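PDB 6JEB: beta-hexosaminidase Amuc_2018 from Akkermansia muciniphila, which hydrolyses terminal non-reducing N-acetylhexosamine residues from N-acetyl-beta-D-hexosaminides, including N-glycans and chitobiose. Local coordinates for residues A[194-199]-A[212-217]. Numbering follows the deposited sequence. Where two conformers were deposited one is given.
Sequences NQALHA and MNVRTT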
loop_
_atom_site.group_PDB
_atom_site.type_symbol
_atom_site.label_atom_id
_atom_site.label_comp_id
_atom_site.label_asym_id
_atom_site.label_seq_id
_atom_site.Cartn_x
_atom_site.Cartn_y
_atom_site.Cartn_z
ATOM N N ASN A 194 6.109 6.986 -16.847
ATOM C CA ASN A 194 6.102 6.011 -17.928
ATOM C C ASN A 194 7.405 5.996 -18.721
ATOM O O ASN A 194 7.405 5.572 -19.883
ATOM C CB ASN A 194 4.908 6.248 -18.862
ATOM C CG ASN A 194 3.790 5.244 -18.645
ATOM O OD1 ASN A 194 4.038 4.089 -18.290
ATOM N ND2 ASN A 194 2.556 5.669 -18.883
ATOM N N GLN A 195 8.523 6.426 -18.129
ATOM C CA GLN A 195 9.763 6.425 -18.906
ATOM C C GLN A 195 10.171 5.014 -19.316
ATOM O O GLN A 195 10.708 4.818 -20.412
ATOM C CB GLN A 195 10.900 7.136 -18.176
ATOM C CG GLN A 195 12.139 7.286 -19.065
ATOM C CD GLN A 195 13.139 8.272 -18.516
ATOM O OE1 GLN A 195 12.764 9.238 -17.845
ATOM N NE2 GLN A 195 14.425 8.036 -18.790
ATOM N N ALA A 196 9.922 4.014 -18.462
ATOM C CA ALA A 196 10.297 2.649 -18.824
ATOM C C ALA A 196 9.465 2.156 -20.004
ATOM O O ALA A 196 10.002 1.553 -20.947
ATOM C CB ALA A 196 10.177 1.715 -17.615
ATOM N N LEU A 197 8.159 2.439 -19.986
ATOM C CA LEU A 197 7.310 2.089 -21.118
ATOM C C LEU A 197 7.756 2.811 -22.388
ATOM O O LEU A 197 7.735 2.228 -23.481
ATOM C CB LEU A 197 5.845 2.401 -20.788
ATOM C CG LEU A 197 4.804 2.026 -21.849
ATOM C CD1 LEU A 197 4.824 0.530 -22.148
ATOM C CD2 LEU A 197 3.405 2.490 -21.424
ATOM N N HIS A 198 8.177 4.077 -22.267
ATOM C CA HIS A 198 8.655 4.819 -23.433
ATOM C C HIS A 198 9.932 4.204 -23.991
ATOM O O HIS A 198 10.109 4.130 -25.213
ATOM C CB HIS A 198 8.854 6.299 -23.076
ATOM C CG HIS A 198 9.038 7.199 -24.263
ATOM N ND1 HIS A 198 8.385 8.407 -24.384
ATOM C CD2 HIS A 198 9.807 7.074 -25.374
ATOM C CE1 HIS A 198 8.734 8.983 -25.522
ATOM N NE2 HIS A 198 9.593 8.194 -26.143
ATOM N N ALA A 199 10.841 3.769 -23.116
ATOM C CA ALA A 199 12.059 3.118 -23.587
ATOM C C ALA A 199 11.737 1.896 -24.442
ATOM O O ALA A 199 12.397 1.651 -25.463
ATOM C CB ALA A 199 12.936 2.729 -22.395
ATOM N N MET A 212 15.343 6.847 -26.013
ATOM C CA MET A 212 15.020 6.901 -24.593
ATOM C C MET A 212 15.451 5.619 -23.901
ATOM O O MET A 212 15.221 4.520 -24.412
ATOM C CB MET A 212 13.506 7.034 -24.432
ATOM C CG MET A 212 13.047 7.085 -22.992
ATOM S SD MET A 212 13.337 8.710 -22.284
ATOM C CE MET A 212 12.151 9.686 -23.210
ATOM N N ASN A 213 16.066 5.761 -22.733
ATOM C CA ASN A 213 16.429 4.630 -21.893
ATOM C C ASN A 213 15.556 4.624 -20.649
ATOM O O ASN A 213 14.956 5.636 -20.281
ATOM C CB ASN A 213 17.902 4.703 -21.483
ATOM C CG ASN A 213 18.828 4.637 -22.666
ATOM O OD1 ASN A 213 18.632 3.833 -23.574
ATOM N ND2 ASN A 213 19.837 5.496 -22.676
ATOM N N VAL A 214 15.488 3.462 -20.003
ATOM C CA VAL A 214 14.820 3.386 -18.712
ATOM C C VAL A 214 15.533 4.326 -17.743
ATOM O O VAL A 214 16.766 4.438 -17.745
ATOM C CB VAL A 214 14.802 1.929 -18.219
ATOM C CG1 VAL A 214 14.166 1.830 -16.826
ATOM C CG2 VAL A 214 14.061 1.036 -19.216
ATOM N N ARG A 215 14.757 5.035 -16.930
ATOM C CA ARG A 215 15.321 6.094 -16.103
ATOM C C ARG A 215 16.201 5.507 -15.006
ATOM O O ARG A 215 15.876 4.472 -14.412
ATOM C CB ARG A 215 14.200 6.929 -15.485
ATOM C CG ARG A 215 14.634 8.338 -15.106
ATOM C CD ARG A 215 13.477 9.116 -14.509
ATOM N NE ARG A 215 13.858 10.461 -14.089
ATOM C CZ ARG A 215 13.723 11.552 -14.839
ATOM N NH1 ARG A 215 13.234 11.463 -16.074
ATOM N NH2 ARG A 215 14.085 12.738 -14.354
ATOM N N THR A 216 17.324 6.181 -14.732
ATOM C CA THR A 216 18.258 5.740 -13.705
ATOM C C THR A 216 18.345 6.713 -12.546
ATOM O O THR A 216 19.137 6.494 -11.622
ATOM C CB THR A 216 19.658 5.529 -14.296
ATOM O OG1 THR A 216 20.179 6.790 -14.736
ATOM C CG2 THR A 216 19.609 4.547 -15.459
ATOM N N THR A 217 17.555 7.782 -12.574
ATOM C CA THR A 217 17.549 8.804 -11.544
ATOM C C THR A 217 16.107 9.048 -11.127
ATOM O O THR A 217 15.166 8.529 -11.733
ATOM C CB THR A 217 18.163 10.104 -12.075
ATOM O OG1 THR A 217 17.440 10.529 -13.243
ATOM C CG2 THR A 217 19.627 9.890 -12.434
#
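Gln195, on the short helix 195-200, reaches across to Asn213 and Arg215 in the extended loop that runs back along this helix, part of the long excursion between strands 183-187 and 251-253 of the family 20 TIM barrel. With CG anti to the backbone N (chi1 -173°) and the chain extended beyond it, its amide is carried to the loop backbone. Gln195 NE2 donates to Asn213 O at 2.9 Å in a nearly straight bond (172°), the acceptor lying in the amide plane. On the other branch Gln195 OE1 receives Arg215 NH1, also at 2.9 Å, in the carbonyl plane and at the guanidinium edge; the two flat groups stand 81° apart, and the two hydrogen bonds together fix the amide's rotation. A leucine in place of Gln195 would probably leave Asn213 O and Arg215 NH1 without these partners and the guanidinium freer to turn. Arg215 NE also bonds to Ala218 O, and the side chain lies about 7 Å from that of Asp130 of the charge relay system. Next along the helix, Ala196 CB meets Val214 CG1 at 4.1 Å. His198 stacks on Phe205 and its NE2 accepts a hydrogen bond from Lys209 N, while Met212 bends at chi2 and chi3 to bring its methyl over the imidazole. Met212 CE sits 4.0 Å from the His198 ring centroid, almost on the normal, a CH-pi contact. At the end of the segment, Ala199 CB packs against Val214 CG2 at 3.8 Å, and Ala199 CA makes a CA-H...O contact with Met212 O at 3.6 Å.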